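PDB 6SMO: Ketoacyl_synth_N domain-containing protein from Photorhabdus luminescens subsp. laumondii, which probably serves as a ketosynthase-family subunit, working beside a second ketosynthase-like protein in the elongation of a polyketide chain. Local coordinates for residues L306-L310 against D321-A325; V100-F104 against Q313-S317; A80-L86 against L225-E229; R4-V10 against A238-L244. All blocks are in the same frame, centred on the assembly; numbering follows the deposited sequence.

Contact 1: L306-L310 against D321-A325; sequences LRPYL and DSVLA
Asp321, near the start of helix 319-329, turns its carboxylate toward Arg307 and pairs with it in a salt bridge. Asp321 OD2 lies at the edge of the guanidinium, 3.3 Å from Arg307 NH1; the bond is fairly straight (151°) but long, and so weak. The two planes stand 56° apart, so the groups meet through one nitrogen rather than as a flat two-pronged pair. Arginine suits this place because its long chain can fold: bends at chi2 and chi3 bring the guanidinium round to the acid. Each charge has a weak second bond, Arg307 NE to the carbonyl of Asp280 and Asp321 OD1 to the amide of Gly318. Beside the acid, Leu310 passes its CD1 4.0 Å from Asp321 OD1, so a methyl lies beside the carboxylate. One helical turn on, Leu324 offers CD2 to two leucines, 4.2 Å from Leu306 CD1 and 4.3 Å from Leu310 CD1. Leu306 and Leu324 run alongside each other in opposite directions, and their methyl branches make a loose apolar contact. The site is buried within one chain: strand 351-356 touches Asp321 through Ile354, strand 362-369 lies against Ser322, and helix 20-31 meets Leu310 through Val27.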
loop_
_atom_site.group_PDB
_atom_site.type_symbol
_atom_site.label_atom_id
_atom_site.label_comp_id
_atom_site.label_asym_id
_atom_site.label_seq_id
_atom_site.Cartn_x
_atom_site.Cartn_y
_atom_site.Cartn_z
ATOM N N LEU C 306 -11.599 -7.408 -25.620
ATOM C CA LEU C 306 -11.620 -5.917 -25.631
ATOM C C LEU C 306 -10.192 -5.357 -25.575
ATOM O O LEU C 306 -10.056 -4.120 -25.624
ATOM C CB LEU C 306 -12.434 -5.408 -24.437
ATOM C CG LEU C 306 -13.880 -5.895 -24.337
ATOM C CD1 LEU C 306 -14.583 -5.232 -23.161
ATOM C CD2 LEU C 306 -14.649 -5.634 -25.624
ATOM N N ARG C 307 -9.172 -6.219 -25.481
ATOM C CA ARG C 307 -7.764 -5.805 -25.221
ATOM C C ARG C 307 -7.157 -5.116 -26.444
ATOM O O ARG C 307 -6.381 -4.179 -26.278
ATOM C CB ARG C 307 -6.912 -6.995 -24.768
ATOM C CG ARG C 307 -5.610 -6.598 -24.083
ATOM C CD ARG C 307 -5.802 -5.789 -22.809
ATOM N NE ARG C 307 -6.634 -6.480 -21.828
ATOM C CZ ARG C 307 -7.812 -6.061 -21.361
ATOM N NH1 ARG C 307 -8.459 -6.801 -20.473
ATOM N NH2 ARG C 307 -8.344 -4.918 -21.761
ATOM N N PRO C 308 -7.449 -5.535 -27.699
ATOM C CA PRO C 308 -6.945 -4.816 -28.872
ATOM C C PRO C 308 -7.426 -3.357 -28.946
ATOM O O PRO C 308 -6.693 -2.534 -29.463
ATOM C CB PRO C 308 -7.496 -5.610 -30.068
ATOM C CG PRO C 308 -7.796 -6.982 -29.503
ATOM C CD PRO C 308 -8.224 -6.729 -28.073
ATOM N N TYR C 309 -8.627 -3.078 -28.425
ATOM C CA TYR C 309 -9.309 -1.759 -28.491
ATOM C C TYR C 309 -8.931 -0.908 -27.271
ATOM O O TYR C 309 -8.623 0.285 -27.455
ATOM C CB TYR C 309 -10.827 -1.942 -28.597
ATOM C CG TYR C 309 -11.267 -2.999 -29.582
ATOM C CD1 TYR C 309 -10.810 -2.992 -30.890
ATOM C CD2 TYR C 309 -12.142 -4.006 -29.209
ATOM C CE1 TYR C 309 -11.206 -3.960 -31.801
ATOM C CE2 TYR C 309 -12.549 -4.981 -30.106
ATOM C CZ TYR C 309 -12.081 -4.958 -31.408
ATOM O OH TYR C 309 -12.478 -5.914 -32.298
ATOM N N LEU C 310 -8.877 -1.540 -26.097
ATOM C CA LEU C 310 -8.598 -0.850 -24.811
ATOM C C LEU C 310 -7.104 -0.807 -24.471
ATOM O O LEU C 310 -6.750 0.003 -23.627
ATOM C CB LEU C 310 -9.394 -1.538 -23.698
ATOM C CG LEU C 310 -10.909 -1.384 -23.776
ATOM C CD1 LEU C 310 -11.586 -2.188 -22.682
ATOM C CD2 LEU C 310 -11.311 0.075 -23.681
ATOM N N ASP C 321 -13.034 -3.101 -17.792
ATOM C CA ASP C 321 -13.891 -4.178 -18.360
ATOM C C ASP C 321 -15.137 -4.344 -17.480
ATOM O O ASP C 321 -16.245 -4.451 -18.045
ATOM C CB ASP C 321 -13.123 -5.496 -18.492
ATOM C CG ASP C 321 -11.940 -5.434 -19.446
ATOM O OD1 ASP C 321 -11.198 -4.434 -19.398
ATOM O OD2 ASP C 321 -11.770 -6.391 -20.229
ATOM N N SER C 322 -14.955 -4.358 -16.154
ATOM C CA SER C 322 -16.034 -4.475 -15.134
ATOM C C SER C 322 -16.929 -3.228 -15.157
ATOM O O SER C 322 -18.137 -3.370 -14.885
ATOM C CB SER C 322 -15.463 -4.709 -13.756
ATOM O OG SER C 322 -14.723 -5.919 -13.709
ATOM N N VAL C 323 -16.350 -2.059 -15.456
ATOM C CA VAL C 323 -17.080 -0.763 -15.610
ATOM C C VAL C 323 -18.015 -0.870 -16.822
ATOM O O VAL C 323 -19.205 -0.523 -16.679
ATOM C CB VAL C 323 -16.100 0.423 -15.731
ATOM C CG1 VAL C 323 -16.737 1.645 -16.382
ATOM C CG2 VAL C 323 -15.506 0.788 -14.379
ATOM N N LEU C 324 -17.491 -1.338 -17.961
ATOM C CA LEU C 324 -18.256 -1.562 -19.221
ATOM C C LEU C 324 -19.323 -2.643 -18.997
ATOM O O LEU C 324 -20.482 -2.410 -19.391
ATOM C CB LEU C 324 -17.293 -1.962 -20.346
ATOM C CG LEU C 324 -16.832 -0.832 -21.268
ATOM C CD1 LEU C 324 -16.313 0.362 -20.482
ATOM C CD2 LEU C 324 -15.768 -1.331 -22.235
ATOM N N ALA C 325 -18.941 -3.773 -18.390
ATOM C CA ALA C 325 -19.813 -4.948 -18.140
ATOM C C ALA C 325 -21.022 -4.538 -17.290
ATOM O O ALA C 325 -22.127 -5.048 -17.558
ATOM C CB ALA C 325 -19.022 -6.050 -17.477
#

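Contact 2: V100-F104 against Q313-S317; sequences VGNCF and QFSVS
Phe104 points the edge of its ring at the face of Phe314 in a T-shaped stack, with planes 76° apart and centroids separated by 4.9 Å. Phe104 CE2 is the atom that makes the touch: it stands over the middle of the Phe314 ring, 3.8 Å from Phe314 CE2. Flat, wholly apolar rings suit such a buried place, since the slightly positive C-H edge of one meets the electron-rich face of the other. Phe314 has a backbone phi of 61°, uncommon for a residue with a side chain, and marks a sharp turn of the loop. Next to the stack, Cys103 lays SG 4.0 Å from Ser315 CB. Ser315 turns its hydroxyl back over its own backbone, chi1 68°, which sets Ser315 OG 2.9 Å from Gly101 O; its one proton has two acceptors in reach, Gly101 O and, the stronger partner, Glu187 OE1, which also takes the amide of Cys103. With no side chain, Gly101 lets the serine come close to the strand end. Phe165 and Tyr162 of the neighbouring PKS_KS subunit pack on Phe104 and Phe314 respectively. A loop between helices 307-310 and 319-329, packed on the end of strand 96-101 beside the partner subunit, is consistent with the core of a thiolase-fold ketosynthase-type dimer.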
loop_
_atom_site.group_PDB
_atom_site.type_symbol
_atom_site.label_atom_id
_atom_site.label_comp_id
_atom_site.label_asym_id
_atom_site.label_seq_id
_atom_site.Cartn_x
_atom_site.Cartn_y
_atom_site.Cartn_z
ATOM N N VAL C 100 -8.040 0.482 -3.971
ATOM C CA VAL C 100 -7.310 0.959 -5.183
ATOM C C VAL C 100 -6.315 -0.095 -5.675
ATOM O O VAL C 100 -5.828 -0.870 -4.865
ATOM C CB VAL C 100 -6.579 2.284 -4.880
ATOM C CG1 VAL C 100 -6.051 2.986 -6.116
ATOM C CG2 VAL C 100 -7.429 3.235 -4.064
ATOM N N GLY C 101 -6.101 -0.124 -6.990
ATOM C CA GLY C 101 -5.094 -0.948 -7.685
ATOM C C GLY C 101 -4.146 -0.068 -8.482
ATOM O O GLY C 101 -4.633 0.664 -9.366
ATOM N N ASN C 102 -2.850 -0.108 -8.167
ATOM C CA ASN C 102 -1.805 0.711 -8.838
ATOM C C ASN C 102 -0.450 0.007 -8.715
ATOM O O ASN C 102 -0.073 -0.343 -7.580
ATOM C CB ASN C 102 -1.744 2.129 -8.266
ATOM C CG ASN C 102 -0.696 2.985 -8.945
ATOM O OD1 ASN C 102 0.293 3.368 -8.325
ATOM N ND2 ASN C 102 -0.893 3.270 -10.221
ATOM N N CYS C 103 0.253 -0.160 -9.840
ATOM C CA CYS C 103 1.496 -0.968 -9.970
ATOM C C CYS C 103 2.733 -0.063 -10.072
ATOM O O CYS C 103 3.695 -0.307 -9.316
ATOM C CB CYS C 103 1.413 -1.885 -11.185
ATOM S SG CYS C 103 -0.003 -3.016 -11.137
ATOM N N PHE C 104 2.710 0.935 -10.963
ATOM C CA PHE C 104 3.900 1.726 -11.384
ATOM C C PHE C 104 4.096 2.972 -10.507
ATOM O O PHE C 104 5.184 3.579 -10.595
ATOM C CB PHE C 104 3.797 2.110 -12.862
ATOM C CG PHE C 104 4.200 1.011 -13.812
ATOM C CD1 PHE C 104 5.538 0.757 -14.074
ATOM C CD2 PHE C 104 3.244 0.223 -14.435
ATOM C CE1 PHE C 104 5.910 -0.256 -14.943
ATOM C CE2 PHE C 104 3.619 -0.790 -15.304
ATOM C CZ PHE C 104 4.951 -1.028 -15.557
ATOM N N GLN C 313 -3.486 -1.778 -19.762
ATOM C CA GLN C 313 -3.492 -0.657 -18.791
ATOM C C GLN C 313 -3.009 -1.149 -17.427
ATOM O O GLN C 313 -3.125 -0.376 -16.474
ATOM C CB GLN C 313 -4.898 -0.077 -18.679
ATOM C CG GLN C 313 -5.553 0.201 -20.021
ATOM C CD GLN C 313 -6.920 0.806 -19.846
ATOM O OE1 GLN C 313 -7.939 0.175 -20.106
ATOM N NE2 GLN C 313 -6.948 2.039 -19.385
ATOM N N PHE C 314 -2.497 -2.382 -17.358
ATOM C CA PHE C 314 -2.044 -2.987 -16.077
ATOM C C PHE C 314 -3.221 -3.083 -15.108
ATOM O O PHE C 314 -4.183 -3.767 -15.438
ATOM C CB PHE C 314 -0.765 -2.340 -15.547
ATOM C CG PHE C 314 0.352 -2.389 -16.551
ATOM C CD1 PHE C 314 1.165 -3.500 -16.644
ATOM C CD2 PHE C 314 0.545 -1.351 -17.442
ATOM C CE1 PHE C 314 2.171 -3.560 -17.590
ATOM C CE2 PHE C 314 1.551 -1.409 -18.386
ATOM C CZ PHE C 314 2.362 -2.512 -18.455
ATOM N N SER C 315 -3.134 -2.409 -13.964
ATOM C CA SER C 315 -4.178 -2.483 -12.912
ATOM C C SER C 315 -5.547 -2.021 -13.425
ATOM O O SER C 315 -6.550 -2.529 -12.933
ATOM C CB SER C 315 -3.763 -1.780 -11.653
ATOM O OG SER C 315 -3.680 -0.384 -11.855
ATOM N N VAL C 316 -5.584 -1.015 -14.291
ATOM C CA VAL C 316 -6.873 -0.525 -14.858
ATOM C C VAL C 316 -7.506 -1.631 -15.713
ATOM O O VAL C 316 -8.739 -1.708 -15.749
ATOM C CB VAL C 316 -6.704 0.806 -15.612
ATOM C CG1 VAL C 316 -8.042 1.414 -15.985
ATOM C CG2 VAL C 316 -5.898 1.795 -14.796
ATOM N N SER C 317 -6.692 -2.398 -16.438
ATOM C CA SER C 317 -7.211 -3.520 -17.261
ATOM C C SER C 317 -7.945 -4.513 -16.356
ATOM O O SER C 317 -7.401 -4.893 -15.319
ATOM C CB SER C 317 -6.118 -4.188 -18.022
ATOM O OG SER C 317 -5.652 -3.341 -19.049
#

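Contact 3: A80-L86 against L225-E229; sequences ALKASRL and LVLEE
Val226 is the bump that fits the hollow on helix 68-84, and the hollow is walled by Ala80, Leu81, Ser84 and, just beyond the helix, Leu86. The valine's two methyls divide the work. Val226 CG2 sinks against the start of the segment, 3.4 Å from Ala80 O and 3.8 Å from Ala80 CB, while Leu81 CD2 closes the side at 4.2 Å from the same CG2. With CG1 anti to the backbone N (chi1 -179°), the other methyl is directed to the far end of the hollow, where Val226 CG1 lies 4.1 Å from Ser84 CB and meets Leu86 CD1 tip to tip at 3.6 Å. The small alanine and serine make the floor low enough for the strand to approach, with segment axes 8.1 Å apart at 52°. This is the helix-on-sheet packing of the layered thiolase fold: helix 68-84 covers one face of the sheet here, and Leu225 and Leu227 turn to the other, where helix 161-175 lies. Serine can sit in this apolar wall because its hydroxyl is spent on its own helix, Ser84 OG donating to Leu81 O over 2.7 Å. Arg85, with positive phi, ends the helix and swings the chain round so that Leu86 returns to the strand. There Leu86 CD2 also rests 4.0 Å from Glu228 OE2, an oxygen whose polar partners are the hydroxyl of Thr8 and, in a salt bridge, Arg236.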
loop_
_atom_site.group_PDB
_atom_site.type_symbol
_atom_site.label_atom_id
_atom_site.label_comp_id
_atom_site.label_asym_id
_atom_site.label_seq_id
_atom_site.Cartn_x
_atom_site.Cartn_y
_atom_site.Cartn_z
ATOM N N ALA C 80 -18.220 8.382 -10.806
ATOM C CA ALA C 80 -18.854 7.144 -10.291
ATOM C C ALA C 80 -19.860 7.483 -9.181
ATOM O O ALA C 80 -20.963 6.901 -9.193
ATOM C CB ALA C 80 -17.793 6.186 -9.807
ATOM N N LEU C 81 -19.495 8.384 -8.262
ATOM C CA LEU C 81 -20.353 8.816 -7.124
ATOM C C LEU C 81 -21.548 9.629 -7.643
ATOM O O LEU C 81 -22.627 9.539 -7.025
ATOM C CB LEU C 81 -19.526 9.638 -6.129
ATOM C CG LEU C 81 -18.592 8.839 -5.221
ATOM C CD1 LEU C 81 -17.650 9.765 -4.467
ATOM C CD2 LEU C 81 -19.378 7.975 -4.244
ATOM N N LYS C 82 -21.361 10.393 -8.725
ATOM C CA LYS C 82 -22.415 11.252 -9.331
ATOM C C LYS C 82 -23.466 10.361 -10.006
ATOM O O LYS C 82 -24.662 10.702 -9.930
ATOM C CB LYS C 82 -21.813 12.244 -10.333
ATOM C CG LYS C 82 -22.472 13.617 -10.352
ATOM C CD LYS C 82 -22.054 14.492 -9.187
ATOM C CE LYS C 82 -22.754 15.834 -9.166
ATOM N NZ LYS C 82 -22.207 16.717 -8.108
ATOM N N ALA C 83 -23.026 9.269 -10.641
ATOM C CA ALA C 83 -23.881 8.274 -11.330
ATOM C C ALA C 83 -24.694 7.475 -10.302
ATOM O O ALA C 83 -25.855 7.139 -10.607
ATOM C CB ALA C 83 -23.030 7.364 -12.184
ATOM N N SER C 84 -24.104 7.182 -9.137
ATOM C CA SER C 84 -24.726 6.401 -8.034
ATOM C C SER C 84 -25.819 7.226 -7.343
ATOM O O SER C 84 -26.746 6.610 -6.781
ATOM C CB SER C 84 -23.688 5.931 -7.045
ATOM O OG SER C 84 -23.132 7.024 -6.332
ATOM N N ARG C 85 -25.698 8.560 -7.374
ATOM C CA ARG C 85 -26.659 9.533 -6.781
ATOM C C ARG C 85 -26.653 9.402 -5.252
ATOM O O ARG C 85 -27.720 9.608 -4.638
ATOM C CB ARG C 85 -28.066 9.329 -7.359
ATOM C CG ARG C 85 -28.141 9.423 -8.876
ATOM C CD ARG C 85 -29.470 8.938 -9.424
ATOM N NE ARG C 85 -29.491 8.920 -10.882
ATOM C CZ ARG C 85 -30.489 8.449 -11.629
ATOM N NH1 ARG C 85 -30.397 8.484 -12.948
ATOM N NH2 ARG C 85 -31.573 7.943 -11.063
ATOM N N LEU C 86 -25.493 9.091 -4.662
ATOM C CA LEU C 86 -25.302 8.981 -3.188
ATOM C C LEU C 86 -25.267 10.386 -2.577
ATOM O O LEU C 86 -24.528 11.239 -3.107
ATOM C CB LEU C 86 -23.999 8.231 -2.887
ATOM C CG LEU C 86 -24.071 6.706 -2.962
ATOM C CD1 LEU C 86 -22.678 6.103 -3.057
ATOM C CD2 LEU C 86 -24.816 6.134 -1.765
ATOM N N LEU C 225 -15.654 1.759 -9.606
ATOM C CA LEU C 225 -17.049 1.297 -9.380
ATOM C C LEU C 225 -17.472 1.688 -7.960
ATOM O O LEU C 225 -16.603 1.684 -7.064
ATOM C CB LEU C 225 -17.118 -0.223 -9.567
ATOM C CG LEU C 225 -16.755 -0.744 -10.957
ATOM C CD1 LEU C 225 -15.271 -1.068 -11.054
ATOM C CD2 LEU C 225 -17.582 -1.972 -11.307
ATOM N N VAL C 226 -18.753 2.016 -7.772
ATOM C CA VAL C 226 -19.384 2.226 -6.436
ATOM C C VAL C 226 -20.102 0.929 -6.046
ATOM O O VAL C 226 -21.299 0.792 -6.368
ATOM C CB VAL C 226 -20.341 3.435 -6.430
ATOM C CG1 VAL C 226 -20.966 3.660 -5.060
ATOM C CG2 VAL C 226 -19.652 4.703 -6.907
ATOM N N LEU C 227 -19.378 0.005 -5.409
ATOM C CA LEU C 227 -19.941 -1.222 -4.784
ATOM C C LEU C 227 -20.598 -0.831 -3.456
ATOM O O LEU C 227 -19.990 -0.034 -2.715
ATOM C CB LEU C 227 -18.825 -2.252 -4.566
ATOM C CG LEU C 227 -18.662 -3.298 -5.668
ATOM C CD1 LEU C 227 -18.507 -2.647 -7.035
ATOM C CD2 LEU C 227 -17.479 -4.208 -5.371
ATOM N N GLU C 228 -21.795 -1.354 -3.178
ATOM C CA GLU C 228 -22.481 -1.171 -1.871
ATOM C C GLU C 228 -23.431 -2.342 -1.596
ATOM O O GLU C 228 -23.825 -3.037 -2.554
ATOM C CB GLU C 228 -23.214 0.171 -1.817
ATOM C CG GLU C 228 -24.221 0.385 -2.932
ATOM C CD GLU C 228 -25.034 1.659 -2.777
ATOM O OE1 GLU C 228 -25.886 1.708 -1.866
ATOM O OE2 GLU C 228 -24.803 2.606 -3.554
ATOM N N GLU C 229 -23.774 -2.531 -0.318
ATOM C CA GLU C 229 -24.640 -3.626 0.197
ATOM C C GLU C 229 -26.036 -3.490 -0.424
ATOM O O GLU C 229 -26.504 -2.344 -0.582
ATOM C CB GLU C 229 -24.669 -3.575 1.727
ATOM C CG GLU C 229 -25.204 -4.838 2.378
ATOM C CD GLU C 229 -26.678 -4.797 2.742
ATOM O OE1 GLU C 229 -27.399 -5.756 2.395
ATOM O OE2 GLU C 229 -27.100 -3.811 3.380
#

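Contact 4: R4-V10 against A238-L244; sequences RVVVTGV and ASILCEL
Glu243 runs straight out from its strand, CG anti to the backbone N (chi1 -171°), while Arg4 bends at chi3 (73°) to swing its guanidinium across the acid's end. The result is a side-on, two-nitrogen grip: Arg4 NE donates to Glu243 OE2 at 2.8 Å, and Arg4 NH1 reaches Glu243 OE1 at 3.3 Å. Both oxygens are met on their syn sides and lie close to the guanidinium plane, though the carboxylate itself is turned 36° from it. A charged pair suits this edge of the contact, where Arg4 is exposed and Glu243 partly so. A water beside it accepts a bond from Val5 N at 2.9 Å and lies near Glu243 OE2 and Leu244 O. Inward from the salt bridge the backbones pair antiparallel. Val6 and Glu243 form a non-hydrogen-bonded pair, with Val6 also packing on Ile240. At Val7 both polar groups are used: Val7 N donates to Cys242 O and Val7 O accepts from Leu241 N, each at 2.9 Å. Leu241 and Cys242 thus both face Val7, which makes a classic beta bulge. Beta-branched Val7 suits an extended strand; its CG2 lies 3.7 Å from Cys242 SG, on the face toward Ser326 of helix 319-329. Beyond the bulge, Leu241 CD2 lies 3.8 Å from Val10 CG2. Strand 5-13 also pairs with strand 218-229, and strand 242-251 with strand 362-369, so the bulged pairing joins the sequence's two halves, consistent with the duplicated architecture of the thiolase fold.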
loop_
_atom_site.group_PDB
_atom_site.type_symbol
_atom_site.label_atom_id
_atom_site.label_comp_id
_atom_site.label_asym_id
_atom_site.label_seq_id
_atom_site.Cartn_x
_atom_site.Cartn_y
_atom_site.Cartn_z
ATOM N N ARG C 4 -25.176 -9.569 0.111
ATOM C CA ARG C 4 -25.224 -9.403 -1.366
ATOM C C ARG C 4 -24.666 -8.020 -1.722
ATOM O O ARG C 4 -25.098 -7.030 -1.099
ATOM C CB ARG C 4 -26.655 -9.604 -1.877
ATOM C CG ARG C 4 -27.189 -11.015 -1.668
ATOM C CD ARG C 4 -28.659 -11.146 -2.015
ATOM N NE ARG C 4 -28.902 -11.120 -3.452
ATOM C CZ ARG C 4 -30.104 -11.187 -4.024
ATOM N NH1 ARG C 4 -30.207 -11.157 -5.343
ATOM N NH2 ARG C 4 -31.196 -11.281 -3.284
ATOM N N VAL C 5 -23.729 -7.970 -2.675
ATOM C CA VAL C 5 -23.022 -6.734 -3.129
ATOM C C VAL C 5 -23.518 -6.385 -4.536
ATOM O O VAL C 5 -23.611 -7.308 -5.372
ATOM C CB VAL C 5 -21.493 -6.926 -3.105
ATOM C CG1 VAL C 5 -20.752 -5.634 -3.417
ATOM C CG2 VAL C 5 -21.015 -7.506 -1.783
ATOM N N VAL C 6 -23.808 -5.103 -4.784
ATOM C CA VAL C 6 -24.368 -4.593 -6.073
ATOM C C VAL C 6 -23.593 -3.343 -6.506
ATOM O O VAL C 6 -23.141 -2.585 -5.625
ATOM C CB VAL C 6 -25.879 -4.307 -5.960
ATOM C CG1 VAL C 6 -26.690 -5.591 -5.888
ATOM C CG2 VAL C 6 -26.213 -3.397 -4.787
ATOM N N VAL C 7 -23.457 -3.149 -7.822
ATOM C CA VAL C 7 -22.821 -1.955 -8.460
ATOM C C VAL C 7 -23.921 -0.912 -8.695
ATOM O O VAL C 7 -24.900 -1.246 -9.392
ATOM C CB VAL C 7 -22.111 -2.327 -9.777
ATOM C CG1 VAL C 7 -21.356 -1.147 -10.370
ATOM C CG2 VAL C 7 -21.181 -3.520 -9.609
ATOM N N THR C 8 -23.768 0.291 -8.132
ATOM C CA THR C 8 -24.765 1.398 -8.196
ATOM C C THR C 8 -24.258 2.545 -9.084
ATOM O O THR C 8 -25.113 3.261 -9.641
ATOM C CB THR C 8 -25.126 1.894 -6.791
ATOM O OG1 THR C 8 -23.919 2.111 -6.059
ATOM C CG2 THR C 8 -26.014 0.923 -6.046
ATOM N N GLY C 9 -22.938 2.718 -9.209
ATOM C CA GLY C 9 -22.322 3.777 -10.033
ATOM C C GLY C 9 -20.974 3.352 -10.590
ATOM O O GLY C 9 -20.279 2.565 -9.918
ATOM N N VAL C 10 -20.622 3.856 -11.778
ATOM C CA VAL C 10 -19.331 3.572 -12.473
ATOM C C VAL C 10 -18.811 4.865 -13.112
ATOM O O VAL C 10 -19.634 5.658 -13.610
ATOM C CB VAL C 10 -19.478 2.451 -13.521
ATOM C CG1 VAL C 10 -19.707 1.097 -12.869
ATOM C CG2 VAL C 10 -20.571 2.746 -14.538
ATOM N N ALA C 238 -31.886 3.253 -5.153
ATOM C CA ALA C 238 -30.759 3.457 -6.093
ATOM C C ALA C 238 -31.027 2.726 -7.413
ATOM O O ALA C 238 -31.689 1.668 -7.387
ATOM C CB ALA C 238 -29.477 2.977 -5.459
ATOM N N SER C 239 -30.519 3.276 -8.521
ATOM C CA SER C 239 -30.506 2.642 -9.865
ATOM C C SER C 239 -29.383 1.599 -9.911
ATOM O O SER C 239 -28.245 1.966 -10.268
ATOM C CB SER C 239 -30.349 3.673 -10.954
ATOM O OG SER C 239 -31.429 4.595 -10.934
ATOM N N ILE C 240 -29.697 0.351 -9.545
ATOM C CA ILE C 240 -28.727 -0.783 -9.462
ATOM C C ILE C 240 -28.376 -1.221 -10.889
ATOM O O ILE C 240 -29.292 -1.659 -11.612
ATOM C CB ILE C 240 -29.301 -1.951 -8.631
ATOM C CG1 ILE C 240 -29.708 -1.513 -7.220
ATOM C CG2 ILE C 240 -28.320 -3.113 -8.586
ATOM C CD1 ILE C 240 -30.733 -2.416 -6.572
ATOM N N LEU C 241 -27.099 -1.108 -11.273
ATOM C CA LEU C 241 -26.591 -1.514 -12.612
ATOM C C LEU C 241 -26.604 -3.043 -12.718
ATOM O O LEU C 241 -27.216 -3.566 -13.671
ATOM C CB LEU C 241 -25.175 -0.967 -12.826
ATOM C CG LEU C 241 -25.093 0.459 -13.369
ATOM C CD1 LEU C 241 -25.530 1.469 -12.321
ATOM C CD2 LEU C 241 -23.684 0.770 -13.852
ATOM N N CYS C 242 -25.946 -3.721 -11.773
ATOM C CA CYS C 242 -25.778 -5.198 -11.741
ATOM C C CYS C 242 -25.395 -5.654 -10.328
ATOM O O CYS C 242 -25.165 -4.783 -9.465
ATOM C CB CYS C 242 -24.719 -5.643 -12.743
ATOM S SG CYS C 242 -23.070 -4.980 -12.394
ATOM N N GLU C 243 -25.338 -6.973 -10.116
ATOM C CA GLU C 243 -24.942 -7.622 -8.838
ATOM C C GLU C 243 -23.609 -8.354 -9.042
ATOM O O GLU C 243 -23.502 -9.103 -10.032
ATOM C CB GLU C 243 -26.031 -8.597 -8.382
ATOM C CG GLU C 243 -25.816 -9.142 -6.981
ATOM C CD GLU C 243 -26.876 -10.116 -6.494
ATOM O OE1 GLU C 243 -27.690 -10.572 -7.322
ATOM O OE2 GLU C 243 -26.883 -10.417 -5.284
ATOM N N LEU C 244 -22.639 -8.138 -8.147
ATOM C CA LEU C 244 -21.363 -8.905 -8.106
ATOM C C LEU C 244 -21.630 -10.242 -7.407
ATOM O O LEU C 244 -21.841 -10.237 -6.177
ATOM C CB LEU C 244 -20.284 -8.090 -7.383
ATOM C CG LEU C 244 -18.847 -8.562 -7.611
ATOM C CD1 LEU C 244 -17.874 -7.394 -7.554
ATOM C CD2 LEU C 244 -18.447 -9.635 -6.608
HETATM O O HOH W 1 -23.941 -10.229 -4.427
#

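Contacts 3 and 4 are next-door neighbours, their centres about 8 Å apart, because strands 218-229 and 5-13 pair in the sheet: Val226 N lies 2.7 Å from Gly9 O in a probable hydrogen bond. Contact 1 touches both on the face away from helix 68-84, with Val323 CG2 3.8 Å from Leu225 CD1 and Val323 CG1 4.0 Å from Val10 CB. Contacts 1 and 2 have centres about 14 Å apart; the loop 313-317 of contact 2 links the two helices that contact 1 brings together. For contact 2 the Asn102 side chain is about 11 Å from the bound ligand, so it does not touch it; Val129, Ala130, Trp133 and Phe134 line that pocket.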